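Long-range contacts in putative exported protein (PDB 4RAA), which is of unknown function but adopts a six-bladed beta-propeller fold of the YWTD type and is probably exported from the bacterial cell: residues 24-29 and 357-362; 260-265 and 313-318; 17-22 and 289-294. One frame throughout, in Å; residues are numbered along the deposited sequence. Where two conformers were deposited one is given.

Contact 1 (24-29 and 357-362)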
ATOM      1  N   ILE A  24     -37.056  29.560  11.594  1.00 46.69           N
ATOM      2  CA  ILE A  24     -36.629  28.218  12.104  1.00 45.41           C
ATOM      3  C   ILE A  24     -35.122  27.905  12.045  1.00 44.33           C
ATOM      4  O   ILE A  24     -34.698  26.883  12.604  1.00 43.65           O
ATOM      5  CB  ILE A  24     -37.420  27.033  11.451  1.00 44.13           C
ATOM      6  CG1 ILE A  24     -37.276  27.012   9.917  1.00 42.72           C
ATOM      7  CG2 ILE A  24     -38.890  27.084  11.860  1.00 45.23           C
ATOM      8  CD1 ILE A  24     -37.884  25.798   9.255  1.00 41.96           C
ATOM      9  N   LEU A  25     -34.327  28.767  11.393  1.00 44.91           N
ATOM     10  CA  LEU A  25     -32.868  28.573  11.241  1.00 44.00           C
ATOM     11  C   LEU A  25     -32.033  29.687  11.875  1.00 45.45           C
ATOM     12  O   LEU A  25     -32.481  30.845  11.937  1.00 45.50           O
ATOM     13  CB  LEU A  25     -32.491  28.496   9.755  1.00 42.54           C
ATOM     14  CG  LEU A  25     -33.042  27.345   8.906  1.00 41.28           C
ATOM     15  CD1 LEU A  25     -32.777  27.613   7.428  1.00 40.67           C
ATOM     16  CD2 LEU A  25     -32.454  26.009   9.336  1.00 40.24           C
ATOM     17  N   GLU A  26     -30.829  29.307  12.338  1.00 45.89           N
ATOM     18  CA  GLU A  26     -29.819  30.234  12.873  1.00 47.14           C
ATOM     19  C   GLU A  26     -28.617  30.201  11.923  1.00 45.90           C
ATOM     20  O   GLU A  26     -28.125  29.124  11.571  1.00 43.73           O
ATOM     21  CB  GLU A  26     -29.407  29.930  14.320  1.00 48.15           C
ATOM     22  CG  GLU A  26     -28.772  28.572  14.613  1.00 47.06           C
ATOM     23  CD  GLU A  26     -28.492  28.370  16.103  1.00 48.31           C
ATOM     24  OE1 GLU A  26     -28.157  29.350  16.801  1.00 49.53           O
ATOM     25  OE2 GLU A  26     -28.581  27.217  16.582  1.00 47.76           O
ATOM     26  N   LEU A  27     -28.162  31.397  11.542  1.00 46.69           N
ATOM     27  CA  LEU A  27     -27.098  31.616  10.564  1.00 47.03           C
ATOM     28  C   LEU A  27     -25.802  32.096  11.176  1.00 47.86           C
ATOM     29  O   LEU A  27     -25.750  32.590  12.303  1.00 51.03           O
ATOM     30  CB  LEU A  27     -27.534  32.677   9.524  1.00 48.42           C
ATOM     31  CG  LEU A  27     -28.396  32.248   8.332  1.00 48.91           C
ATOM     32  CD1 LEU A  27     -29.488  31.249   8.697  1.00 48.95           C
ATOM     33  CD2 LEU A  27     -28.980  33.485   7.659  1.00 50.70           C
ATOM     34  N   SER A  28     -24.759  31.958  10.373  1.00 46.10           N
ATOM     35  CA  SER A  28     -23.431  32.439  10.692  1.00 45.87           C
ATOM     36  C   SER A  28     -22.652  32.476   9.382  1.00 44.31           C
ATOM     37  O   SER A  28     -22.946  31.702   8.465  1.00 43.29           O
ATOM     38  CB  SER A  28     -22.755  31.545  11.725  1.00 45.93           C
ATOM     39  OG  SER A  28     -21.451  32.009  12.002  1.00 46.56           O
ATOM     40  N   PHE A  29     -21.692  33.390   9.290  1.00 44.58           N
ATOM     41  CA  PHE A  29     -20.867  33.554   8.091  1.00 43.22           C
ATOM     42  C   PHE A  29     -19.381  33.585   8.432  1.00 43.99           C
ATOM     43  O   PHE A  29     -18.993  34.017   9.521  1.00 46.16           O
ATOM     44  CB  PHE A  29     -21.264  34.829   7.358  1.00 43.14           C
ATOM     45  CG  PHE A  29     -22.668  34.809   6.833  1.00 42.20           C
ATOM     46  CD1 PHE A  29     -22.971  34.129   5.652  1.00 40.75           C
ATOM     47  CD2 PHE A  29     -23.694  35.479   7.501  1.00 43.21           C
ATOM     48  CE1 PHE A  29     -24.266  34.113   5.151  1.00 40.39           C
ATOM     49  CE2 PHE A  29     -24.996  35.473   7.002  1.00 42.79           C
ATOM     50  CZ  PHE A  29     -25.283  34.789   5.827  1.00 41.52           C
ATOM     51  N   PHE A 357     -22.817  29.104   7.300  1.00 36.79           N
ATOM     52  CA  PHE A 357     -23.021  28.074   8.309  1.00 37.96           C
ATOM     53  C   PHE A 357     -24.475  28.242   8.736  1.00 39.39           C
ATOM     54  O   PHE A 357     -24.850  29.327   9.201  1.00 41.16           O
ATOM     55  CB  PHE A 357     -22.063  28.245   9.477  1.00 39.47           C
ATOM     56  CG  PHE A 357     -20.644  27.916   9.129  1.00 39.64           C
ATOM     57  CD1 PHE A 357     -19.817  28.879   8.562  1.00 40.75           C
ATOM     58  CD2 PHE A 357     -20.125  26.642   9.355  1.00 38.93           C
ATOM     59  CE1 PHE A 357     -18.500  28.577   8.233  1.00 40.94           C
ATOM     60  CE2 PHE A 357     -18.807  26.344   9.032  1.00 38.95           C
ATOM     61  CZ  PHE A 357     -17.995  27.308   8.469  1.00 39.76           C
ATOM     62  N   VAL A 358     -25.280  27.187   8.558  1.00 39.41           N
ATOM     63  CA  VAL A 358     -26.722  27.207   8.865  1.00 39.98           C
ATOM     64  C   VAL A 358     -27.206  25.892   9.477  1.00 39.50           C
ATOM     65  O   VAL A 358     -26.748  24.824   9.094  1.00 39.23           O
ATOM     66  CB  VAL A 358     -27.546  27.547   7.586  1.00 40.00           C
ATOM     67  CG1 VAL A 358     -27.291  26.552   6.455  1.00 39.01           C
ATOM     68  CG2 VAL A 358     -29.037  27.647   7.880  1.00 40.40           C
ATOM     69  N   ARG A 359     -28.126  25.987  10.432  1.00 41.07           N
ATOM     70  CA  ARG A 359     -28.735  24.812  11.082  1.00 41.34           C
ATOM     71  C   ARG A 359     -30.076  25.182  11.706  1.00 42.81           C
ATOM     72  O   ARG A 359     -30.431  26.359  11.767  1.00 43.98           O
ATOM     73  CB  ARG A 359     -27.807  24.228  12.157  1.00 41.76           C
ATOM     74  CG  ARG A 359     -27.486  25.170  13.312  1.00 44.48           C
ATOM     75  CD  ARG A 359     -26.507  24.574  14.318  1.00 46.84           C
ATOM     76  NE  ARG A 359     -26.266  25.491  15.440  1.00 50.27           N
ATOM     77  CZ  ARG A 359     -25.491  25.247  16.502  1.00 53.23           C
ATOM     78  NH1 ARG A 359     -24.830  24.090  16.637  1.00 53.36           N
ATOM     79  NH2 ARG A 359     -25.369  26.183  17.449  1.00 55.18           N
ATOM     80  N   ILE A 360     -30.803  24.170  12.173  1.00 43.22           N
ATOM     81  CA  ILE A 360     -32.074  24.385  12.862  1.00 44.56           C
ATOM     82  C   ILE A 360     -31.708  24.916  14.241  1.00 46.64           C
ATOM     83  O   ILE A 360     -30.859  24.324  14.924  1.00 48.02           O
ATOM     84  CB  ILE A 360     -32.911  23.079  12.968  1.00 44.34           C
ATOM     85  CG1 ILE A 360     -33.351  22.588  11.576  1.00 43.34           C
ATOM     86  CG2 ILE A 360     -34.144  23.260  13.859  1.00 46.30           C
ATOM     87  CD1 ILE A 360     -34.419  23.423  10.885  1.00 43.78           C
ATOM     88  N   LYS A 361     -32.311  26.040  14.626  1.00 47.82           N
ATOM     89  CA  LYS A 361     -32.088  26.612  15.959  1.00 50.15           C
ATOM     90  C   LYS A 361     -32.915  25.833  16.987  1.00 52.56           C
ATOM     91  O   LYS A 361     -34.020  25.372  16.660  1.00 51.30           O
ATOM     92  CB  LYS A 361     -32.436  28.113  16.008  1.00 50.08           C
ATOM     93  CG  LYS A 361     -33.916  28.492  15.856  1.00 50.41           C
ATOM     94  CD  LYS A 361     -34.154  30.002  15.823  1.00 51.34           C
ATOM     95  CE  LYS A 361     -33.744  30.689  17.122  1.00 53.65           C
ATOM     96  NZ  LYS A 361     -34.083  32.132  17.147  1.00 54.96           N
ATOM     97  N   LYS A 362     -32.369  25.671  18.199  1.00 56.41           N
ATOM     98  CA  LYS A 362     -33.096  25.050  19.328  1.00 60.21           C
ATOM     99  C   LYS A 362     -33.703  26.162  20.181  1.00 62.02           C
ATOM    100  O   LYS A 362     -33.712  27.345  19.811  1.00 60.67           O
ATOM    101  CB  LYS A 362     -32.192  24.146  20.179  1.00 61.98           C
ATOM    102  CG  LYS A 362     -31.671  22.931  19.434  1.00 63.53           C
ATOM    103  CD  LYS A 362     -31.100  21.889  20.380  1.00 66.84           C
ATOM    104  CE  LYS A 362     -30.423  20.769  19.604  1.00 65.95           C
ATOM    105  NZ  LYS A 362     -29.987  19.676  20.505  1.00 65.13           N
ATOM    106  OXT LYS A 362     -34.212  25.901  21.269  1.00 63.39           O
TER
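Strands 25-29 and 357-360 run antiparallel, 163° between their directions and 4.8 Å apart at the closest point of their axes, with Glu26 opposite Arg359 and Ser28 opposite Phe357 as hydrogen-bonded pairs. Glu26 N donates to Arg359 O at 3.0 Å and Phe357 N to Ser28 O at 2.9 Å; the return bonds from Arg359 N and Ser28 N are weak. Just past the strand end, Lys361 N still reaches Ile24 O (3.2 Å). Glu26 and Arg359 rise from the same face, each with CG set between its backbone N and carbonyl carbon (chi1 near 60°), and Glu26 OE2 forms a salt bridge to Arg359 NE at 3.1 Å. Its hydrogen bond is weak and bent, the carboxylate and guanidinium planes lying 38° apart; Arg264 is the stronger partner of the same oxygen. On the other face Val358 CG2 touches Leu27 CD1 at 3.7 Å and also Leu25 CD1, whereas the second branch of Leu25 turns to Ile360, CD2 to CD1 3.6 Å. Leu27 and Val358 thus form an apolar pair, whereas the face with Ser28 and Phe357 carries a Glu26 carboxylate whose ionised form two arginines would be expected to favour.

Contact 2 (260-265 and 313-318)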
ATOM      1  N   GLU A 260     -27.390  15.395   4.305  1.00 30.72           N
ATOM      2  CA  GLU A 260     -26.407  15.766   5.326  0.50 31.21           C
ATOM      3  C   GLU A 260     -27.149  15.700   6.658  1.00 31.69           C
ATOM      4  O   GLU A 260     -28.253  16.224   6.810  1.00 32.34           O
ATOM      5  CB  GLU A 260     -25.756  17.128   5.075  0.50 31.31           C
ATOM      6  CG  GLU A 260     -24.728  17.525   6.144  0.50 32.29           C
ATOM      7  CD  GLU A 260     -23.740  16.412   6.520  0.50 32.46           C
ATOM      8  OE1 GLU A 260     -23.295  15.640   5.634  0.50 32.54           O
ATOM      9  OE2 GLU A 260     -23.384  16.325   7.718  0.50 32.76           O
ATOM     10  N   GLU A 261     -26.547  15.007   7.619  1.00 31.96           N
ATOM     11  CA  GLU A 261     -27.164  14.805   8.929  1.00 32.53           C
ATOM     12  C   GLU A 261     -26.254  15.314  10.050  1.00 33.22           C
ATOM     13  O   GLU A 261     -25.030  15.271   9.921  1.00 32.53           O
ATOM     14  CB  GLU A 261     -27.487  13.310   9.109  1.00 32.58           C
ATOM     15  CG  GLU A 261     -28.539  13.032  10.183  1.00 33.32           C
ATOM     16  CD  GLU A 261     -28.895  11.560  10.370  1.00 33.35           C
ATOM     17  OE1 GLU A 261     -28.676  10.709   9.478  1.00 33.84           O
ATOM     18  OE2 GLU A 261     -29.438  11.244  11.446  1.00 33.64           O
ATOM     19  N   THR A 262     -26.872  15.842  11.112  1.00 35.03           N
ATOM     20  CA  THR A 262     -26.180  16.293  12.337  1.00 36.95           C
ATOM     21  C   THR A 262     -26.928  15.657  13.521  1.00 40.08           C
ATOM     22  O   THR A 262     -27.802  14.818  13.302  1.00 39.59           O
ATOM     23  CB  THR A 262     -26.133  17.843  12.468  1.00 36.75           C
ATOM     24  OG1 THR A 262     -27.441  18.366  12.719  1.00 36.93           O
ATOM     25  CG2 THR A 262     -25.549  18.494  11.219  1.00 35.71           C
ATOM     26  N   GLU A 263     -26.575  16.033  14.754  1.00 45.49           N
ATOM     27  CA  GLU A 263     -27.267  15.532  15.960  1.00 50.68           C
ATOM     28  C   GLU A 263     -28.676  16.089  16.106  1.00 49.07           C
ATOM     29  O   GLU A 263     -29.545  15.395  16.615  1.00 50.23           O
ATOM     30  CB  GLU A 263     -26.485  15.868  17.248  1.00 56.83           C
ATOM     31  CG  GLU A 263     -25.099  15.233  17.366  1.00 62.39           C
ATOM     32  CD  GLU A 263     -25.103  13.703  17.445  1.00 68.98           C
ATOM     33  OE1 GLU A 263     -26.144  13.090  17.781  1.00 71.64           O
ATOM     34  OE2 GLU A 263     -24.037  13.102  17.181  1.00 74.48           O
ATOM     35  N   ARG A 264     -28.890  17.325  15.654  1.00 48.26           N
ATOM     36  CA  ARG A 264     -30.166  18.039  15.819  1.00 50.35           C
ATOM     37  C   ARG A 264     -31.093  18.078  14.594  1.00 49.35           C
ATOM     38  O   ARG A 264     -32.318  18.139  14.767  1.00 51.22           O
ATOM     39  CB  ARG A 264     -29.902  19.482  16.300  1.00 53.59           C
ATOM     40  CG  ARG A 264     -29.140  20.390  15.333  1.00 55.64           C
ATOM     41  CD  ARG A 264     -29.080  21.822  15.833  1.00 59.57           C
ATOM     42  NE  ARG A 264     -28.203  21.998  16.993  1.00 61.89           N
ATOM     43  CZ  ARG A 264     -28.024  23.144  17.657  1.00 65.14           C
ATOM     44  NH1 ARG A 264     -28.666  24.267  17.307  1.00 70.09           N
ATOM     45  NH2 ARG A 264     -27.191  23.176  18.696  1.00 66.96           N
ATOM     46  N   ASP A 265     -30.521  18.068  13.385  1.00 45.98           N
ATOM     47  CA  ASP A 265     -31.292  18.172  12.141  1.00 43.59           C
ATOM     48  C   ASP A 265     -30.796  17.284  10.993  1.00 42.70           C
ATOM     49  O   ASP A 265     -29.798  16.567  11.123  1.00 45.85           O
ATOM     50  CB  ASP A 265     -31.357  19.649  11.709  1.00 43.73           C
ATOM     51  CG  ASP A 265     -30.004  20.232  11.300  1.00 42.03           C
ATOM     52  OD1 ASP A 265     -29.066  19.476  10.970  1.00 40.64           O
ATOM     53  OD2 ASP A 265     -29.894  21.482  11.281  1.00 40.97           O
ATOM     54  N   VAL A 313     -19.984  21.373  10.378  1.00 42.64           N
ATOM     55  CA  VAL A 313     -19.028  21.941  11.352  1.00 44.98           C
ATOM     56  C   VAL A 313     -19.790  22.380  12.607  1.00 46.14           C
ATOM     57  O   VAL A 313     -20.557  23.343  12.540  1.00 44.68           O
ATOM     58  CB  VAL A 313     -18.290  23.164  10.729  1.00 46.86           C
ATOM     59  CG1 VAL A 313     -17.294  23.794  11.708  1.00 49.47           C
ATOM     60  CG2 VAL A 313     -17.594  22.780   9.422  1.00 46.37           C
ATOM     61  N   ASP A 314     -19.598  21.679  13.732  1.00 48.08           N
ATOM     62  CA  ASP A 314     -20.309  21.972  15.002  1.00 50.74           C
ATOM     63  C   ASP A 314     -21.840  21.957  14.719  1.00 48.24           C
ATOM     64  O   ASP A 314     -22.575  22.904  15.049  1.00 49.74           O
ATOM     65  CB  ASP A 314     -19.784  23.310  15.598  1.00 54.51           C
ATOM     66  CG  ASP A 314     -20.396  23.664  16.957  1.00 56.42           C
ATOM     67  OD1 ASP A 314     -20.762  22.751  17.736  1.00 56.73           O
ATOM     68  OD2 ASP A 314     -20.508  24.881  17.231  1.00 57.34           O
ATOM     69  N   ASP A 315     -22.274  20.896  14.028  1.00 43.78           N
ATOM     70  CA  ASP A 315     -23.658  20.704  13.579  1.00 42.43           C
ATOM     71  C   ASP A 315     -24.226  21.795  12.617  1.00 40.76           C
ATOM     72  O   ASP A 315     -25.445  21.871  12.439  1.00 40.97           O
ATOM     73  CB  ASP A 315     -24.591  20.451  14.788  1.00 44.44           C
ATOM     74  CG  ASP A 315     -24.232  19.173  15.581  1.00 46.71           C
ATOM     75  OD1 ASP A 315     -23.509  18.283  15.080  1.00 44.68           O
ATOM     76  OD2 ASP A 315     -24.727  19.040  16.723  1.00 50.84           O
ATOM     77  N   TYR A 316     -23.360  22.606  11.988  1.00 39.46           N
ATOM     78  CA  TYR A 316     -23.771  23.626  10.994  1.00 38.82           C
ATOM     79  C   TYR A 316     -23.536  23.080   9.581  1.00 36.51           C
ATOM     80  O   TYR A 316     -22.468  22.541   9.300  1.00 35.69           O
ATOM     81  CB  TYR A 316     -23.004  24.963  11.116  1.00 39.55           C
ATOM     82  CG  TYR A 316     -23.419  25.900  12.239  1.00 41.41           C
ATOM     83  CD1 TYR A 316     -24.433  26.856  12.046  1.00 41.82           C
ATOM     84  CD2 TYR A 316     -22.774  25.870  13.484  1.00 43.56           C
ATOM     85  CE1 TYR A 316     -24.805  27.731  13.064  1.00 43.77           C
ATOM     86  CE2 TYR A 316     -23.143  26.740  14.512  1.00 45.17           C
ATOM     87  CZ  TYR A 316     -24.152  27.669  14.298  1.00 45.41           C
ATOM     88  OH  TYR A 316     -24.507  28.516  15.317  1.00 47.32           O
ATOM     89  N   HIS A 317     -24.532  23.244   8.708  1.00 35.22           N
ATOM     90  CA  HIS A 317     -24.441  22.857   7.293  1.00 33.44           C
ATOM     91  C   HIS A 317     -23.677  23.973   6.592  1.00 33.31           C
ATOM     92  O   HIS A 317     -23.877  25.140   6.931  1.00 34.45           O
ATOM     93  CB  HIS A 317     -25.830  22.680   6.686  1.00 32.76           C
ATOM     94  CG  HIS A 317     -26.606  21.570   7.308  1.00 32.47           C
ATOM     95  ND1 HIS A 317     -26.869  20.390   6.651  1.00 31.52           N
ATOM     96  CD2 HIS A 317     -27.124  21.432   8.552  1.00 33.36           C
ATOM     97  CE1 HIS A 317     -27.540  19.585   7.455  1.00 31.76           C
ATOM     98  NE2 HIS A 317     -27.707  20.190   8.614  1.00 32.52           N
ATOM     99  N   VAL A 318     -22.814  23.615   5.636  1.00 32.12           N
ATOM    100  CA  VAL A 318     -21.942  24.564   4.934  1.00 31.88           C
ATOM    101  C   VAL A 318     -22.408  24.763   3.499  1.00 31.98           C
ATOM    102  O   VAL A 318     -22.729  23.794   2.821  1.00 32.24           O
ATOM    103  CB  VAL A 318     -20.469  24.079   4.921  1.00 31.39           C
ATOM    104  CG1 VAL A 318     -19.556  25.089   4.207  1.00 31.74           C
ATOM    105  CG2 VAL A 318     -19.982  23.826   6.345  1.00 31.80           C
TER
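His317 and Asp265 meet through a hydrogen bond from NE2 to OD1, 2.8 Å long and nearly straight at 168°. The acceptor lies in the imidazole plane, but the histidine approaches OD1 from above the carboxylate plane, 40° out of it. From the opposite face of that plane Thr262 OG1, set between its own backbone N and carbonyl carbon (chi1 69°), donates to the same oxygen at 2.6 Å, so two donors grip OD1 from its two sides. On the next ring atom, Glu260 O lies near the imidazole plane, 3.5 Å from His317 CE1. Asp315 provides the second patch of contact: Thr262 CG2, left anti to the carbonyl carbon, packs on Asp315 O at 3.6 Å, and the carboxylate of Asp315 lies against Thr262 CB (3.7 Å from OD1) and Glu263 CB. The charged end of Arg264 stays beyond salt-bridge distance of Asp315.

Both backbones hold these groups in tight bends. Thr262 N bonds to Asp265 O at 3.0 Å, closing the turn that brings Thr262 OG1 back to Asp265, while a type I' turn from Val313 to Tyr316 presents Asp315. Asp265 OD2 accepts from Ile360 N, and Phe267 stacks on the His317 ring. The contact therefore joins the hairpin turn between strands 254-261 and 265-272 to strand 316-321 in the adjacent sheet, with strand 354-360 alongside.

Contact 3 (17-22 and 289-294)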
ATOM      1  N   THR A  17     -44.564  24.841   2.105  1.00 47.65           N
ATOM      2  CA  THR A  17     -44.664  25.202   3.515  1.00 46.09           C
ATOM      3  C   THR A  17     -44.835  26.704   3.526  1.00 46.73           C
ATOM      4  O   THR A  17     -44.202  27.395   2.716  1.00 46.80           O
ATOM      5  CB  THR A  17     -43.437  24.821   4.375  1.00 44.01           C
ATOM      6  OG1 THR A  17     -43.691  25.192   5.741  1.00 43.60           O
ATOM      7  CG2 THR A  17     -42.142  25.510   3.904  1.00 42.73           C
ATOM      8  N   ASP A  18     -45.687  27.211   4.411  1.00 47.95           N
ATOM      9  CA  ASP A  18     -45.886  28.666   4.507  1.00 50.35           C
ATOM     10  C   ASP A  18     -45.174  29.283   5.733  1.00 49.76           C
ATOM     11  O   ASP A  18     -45.455  30.429   6.100  1.00 52.27           O
ATOM     12  CB  ASP A  18     -47.365  29.085   4.275  1.00 51.71           C
ATOM     13  CG  ASP A  18     -48.341  28.473   5.252  1.00 53.51           C
ATOM     14  OD1 ASP A  18     -47.949  27.630   6.090  1.00 54.17           O
ATOM     15  OD2 ASP A  18     -49.533  28.834   5.157  1.00 55.17           O
ATOM     16  N   VAL A  19     -44.217  28.539   6.304  1.00 47.02           N
ATOM     17  CA  VAL A  19     -43.341  29.026   7.370  1.00 47.13           C
ATOM     18  C   VAL A  19     -42.085  29.559   6.674  1.00 46.76           C
ATOM     19  O   VAL A  19     -41.547  28.906   5.770  1.00 45.05           O
ATOM     20  CB  VAL A  19     -42.954  27.912   8.381  1.00 46.75           C
ATOM     21  CG1 VAL A  19     -41.817  28.350   9.317  1.00 46.52           C
ATOM     22  CG2 VAL A  19     -44.179  27.482   9.191  1.00 47.60           C
ATOM     23  N   ASN A  20     -41.628  30.736   7.108  1.00 47.86           N
ATOM     24  CA  ASN A  20     -40.414  31.367   6.583  1.00 47.64           C
ATOM     25  C   ASN A  20     -39.191  30.644   7.184  1.00 47.45           C
ATOM     26  O   ASN A  20     -39.164  30.353   8.384  1.00 48.20           O
ATOM     27  CB  ASN A  20     -40.403  32.860   6.948  1.00 48.73           C
ATOM     28  CG  ASN A  20     -39.253  33.633   6.309  1.00 49.12           C
ATOM     29  OD1 ASN A  20     -38.163  33.115   6.104  1.00 48.19           O
ATOM     30  ND2 ASN A  20     -39.492  34.902   6.027  1.00 50.90           N
ATOM     31  N   ALA A  21     -38.191  30.366   6.342  1.00 46.77           N
ATOM     32  CA  ALA A  21     -36.956  29.663   6.770  1.00 46.24           C
ATOM     33  C   ALA A  21     -36.075  30.476   7.731  1.00 46.23           C
ATOM     34  O   ALA A  21     -35.304  29.901   8.508  1.00 45.01           O
ATOM     35  CB  ALA A  21     -36.145  29.236   5.557  1.00 45.49           C
ATOM     36  N   ASP A  22     -36.203  31.801   7.652  1.00 46.69           N
ATOM     37  CA  ASP A  22     -35.507  32.764   8.506  1.00 47.50           C
ATOM     38  C   ASP A  22     -35.807  32.519   9.996  1.00 47.19           C
ATOM     39  O   ASP A  22     -34.912  32.594  10.825  1.00 47.94           O
ATOM     40  CB  ASP A  22     -35.946  34.196   8.105  1.00 50.14           C
ATOM     41  CG  ASP A  22     -35.041  35.290   8.654  1.00 51.87           C
ATOM     42  OD1 ASP A  22     -33.805  35.171   8.499  1.00 51.23           O
ATOM     43  OD2 ASP A  22     -35.575  36.298   9.185  1.00 53.04           O
ATOM     44  N   TYR A 289     -39.996  20.731   6.677  1.00 36.04           N
ATOM     45  CA  TYR A 289     -40.234  21.999   5.973  1.00 36.17           C
ATOM     46  C   TYR A 289     -39.548  21.895   4.618  1.00 35.39           C
ATOM     47  O   TYR A 289     -38.345  21.666   4.577  1.00 34.55           O
ATOM     48  CB  TYR A 289     -39.641  23.192   6.734  1.00 36.22           C
ATOM     49  CG  TYR A 289     -40.077  23.330   8.171  1.00 36.94           C
ATOM     50  CD1 TYR A 289     -39.384  22.669   9.193  1.00 36.40           C
ATOM     51  CD2 TYR A 289     -41.164  24.139   8.524  1.00 38.23           C
ATOM     52  CE1 TYR A 289     -39.770  22.799  10.523  1.00 37.44           C
ATOM     53  CE2 TYR A 289     -41.567  24.270   9.856  1.00 39.14           C
ATOM     54  CZ  TYR A 289     -40.866  23.601  10.855  1.00 38.81           C
ATOM     55  OH  TYR A 289     -41.255  23.711  12.174  1.00 39.92           O
ATOM     56  N   ASN A 290     -40.298  22.077   3.527  1.00 35.98           N
ATOM     57  CA  ASN A 290     -39.774  21.951   2.164  1.00 35.55           C
ATOM     58  C   ASN A 290     -39.832  23.279   1.421  1.00 35.62           C
ATOM     59  O   ASN A 290     -40.853  23.953   1.451  1.00 36.66           O
ATOM     60  CB  ASN A 290     -40.591  20.909   1.407  1.00 36.42           C
ATOM     61  CG  ASN A 290     -39.914  20.449   0.131  1.00 36.15           C
ATOM     62  OD1 ASN A 290     -38.820  19.897   0.168  1.00 35.77           O
ATOM     63  ND2 ASN A 290     -40.571  20.643  -0.994  1.00 37.04           N
ATOM     64  N   TYR A 291     -38.741  23.625   0.737  1.00 34.93           N
ATOM     65  CA  TYR A 291     -38.602  24.901   0.017  1.00 35.37           C
ATOM     66  C   TYR A 291     -37.912  24.745  -1.326  1.00 34.97           C
ATOM     67  O   TYR A 291     -36.914  24.028  -1.395  1.00 33.86           O
ATOM     68  CB  TYR A 291     -37.695  25.857   0.810  1.00 35.03           C
ATOM     69  CG  TYR A 291     -38.143  26.194   2.215  1.00 35.57           C
ATOM     70  CD1 TYR A 291     -37.822  25.349   3.287  1.00 34.95           C
ATOM     71  CD2 TYR A 291     -38.850  27.383   2.490  1.00 36.71           C
ATOM     72  CE1 TYR A 291     -38.216  25.652   4.586  1.00 35.64           C
ATOM     73  CE2 TYR A 291     -39.236  27.703   3.789  1.00 37.49           C
ATOM     74  CZ  TYR A 291     -38.923  26.826   4.835  1.00 36.98           C
ATOM     75  OH  TYR A 291     -39.291  27.100   6.125  1.00 37.64           O
ATOM     76  N   PRO A 292     -38.438  25.393  -2.393  1.00 36.26           N
ATOM     77  CA  PRO A 292     -37.622  25.475  -3.616  1.00 36.37           C
ATOM     78  C   PRO A 292     -36.440  26.386  -3.268  1.00 36.48           C
ATOM     79  O   PRO A 292     -36.664  27.406  -2.606  1.00 37.53           O
ATOM     80  CB  PRO A 292     -38.551  26.151  -4.647  1.00 37.47           C
ATOM     81  CG  PRO A 292     -39.921  26.143  -4.068  1.00 38.21           C
ATOM     82  CD  PRO A 292     -39.794  25.952  -2.584  1.00 37.66           C
ATOM     83  N   ILE A 293     -35.218  26.040  -3.674  1.00 36.17           N
ATOM     84  CA  ILE A 293     -34.036  26.874  -3.336  1.00 36.87           C
ATOM     85  C   ILE A 293     -34.184  28.356  -3.751  1.00 39.00           C
ATOM     86  O   ILE A 293     -33.682  29.230  -3.033  1.00 39.49           O
ATOM     87  CB  ILE A 293     -32.680  26.204  -3.742  1.00 36.13           C
ATOM     88  CG1 ILE A 293     -32.384  25.052  -2.748  1.00 36.04           C
ATOM     89  CG2 ILE A 293     -31.498  27.181  -3.716  1.00 35.64           C
ATOM     90  CD1 ILE A 293     -31.200  24.159  -3.082  1.00 35.65           C
ATOM     91  N   LYS A 294     -34.894  28.637  -4.853  1.00 40.89           N
ATOM     92  CA  LYS A 294     -35.172  30.043  -5.253  1.00 44.21           C
ATOM     93  C   LYS A 294     -35.856  30.847  -4.127  1.00 43.52           C
ATOM     94  O   LYS A 294     -35.543  32.023  -3.921  1.00 43.66           O
ATOM     95  CB  LYS A 294     -36.014  30.153  -6.548  1.00 47.02           C
ATOM     96  CG  LYS A 294     -35.221  30.161  -7.851  1.00 48.26           C
ATOM     97  CD  LYS A 294     -34.552  28.833  -8.174  1.00 48.55           C
ATOM     98  CE  LYS A 294     -33.678  28.935  -9.423  1.00 49.59           C
ATOM     99  NZ  LYS A 294     -34.436  29.374 -10.629  1.00 51.07           N
TER
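This is an aromatic packing contact, in which the irregular N-terminal segment 17-22 lies against two tyrosines of strand 287-292, an edge strand of its four-stranded antiparallel sheet. Tyr291 carries most of it. Its ring is held between two methyl groups: Thr17 CG2 stands over one face, 3.8 Å from the ring centroid and 19° off the normal, and Ala21 CB covers the opposite face at 4.2 Å, both as CH-pi contacts. The hydroxyl at the far end donates to Val19 O at 2.9 Å, reaching that oxygen from 54° above the carbonyl plane. The two methyls probably oppose rotation of the ring, while the hydroxyl bond fixes where its far end lies.

Both tyrosines have CG anti to the carbonyl carbon (chi1 near -55°), which sends their rings toward segment 17-22, and Tyr289 lies beside Thr17 and Val19. Its CE2 meets Val19 CG1 at 4.1 Å, and Thr17 OG1 comes to the ring edge, 3.9 Å from CD2.

Bonds within the segment and to helix 293-299 hold these groups in place. Asn20 is the N-cap of the short helix that follows, its OD1 accepting from Asp22 N at 2.8 Å, and Ala21 N is bonded to the side chain of Gln299. Upstream, Asn290 ND2 bonds to Glu15 O, a further tie between the strand and the chain just before the segment. Strand 10-13 belongs to one propeller sheet and strand 25-31 to another, so the arrangement is that of a beta-propeller whose N-terminal chain crosses the outer edge of the intervening blade before entering the last one.

All three contacts lie on the same side of the chain's centre. Contacts 1 and 2, with centres about 10 Å apart, share the sheet in which strands 354-360 and 316-321 are neighbours; contact 3 is about 14 Å from contact 1, which it meets through Ile24, and about 18 Å from contact 2. Along the chain come segments 17-22, 24-29, 260-265, 289-294, 313-318 and 357-362. Strand 25-31 thus completes the sheet built from C-terminal strands, the 'Velcro' closure of beta-propellers, while contacts 2 and 3 join that blade and its N-terminal lead-in to the preceding blade 254-292. Together they lie where the N-terminal strand 25-31 meets the C-terminal strands, consistent with closure of the propeller ring.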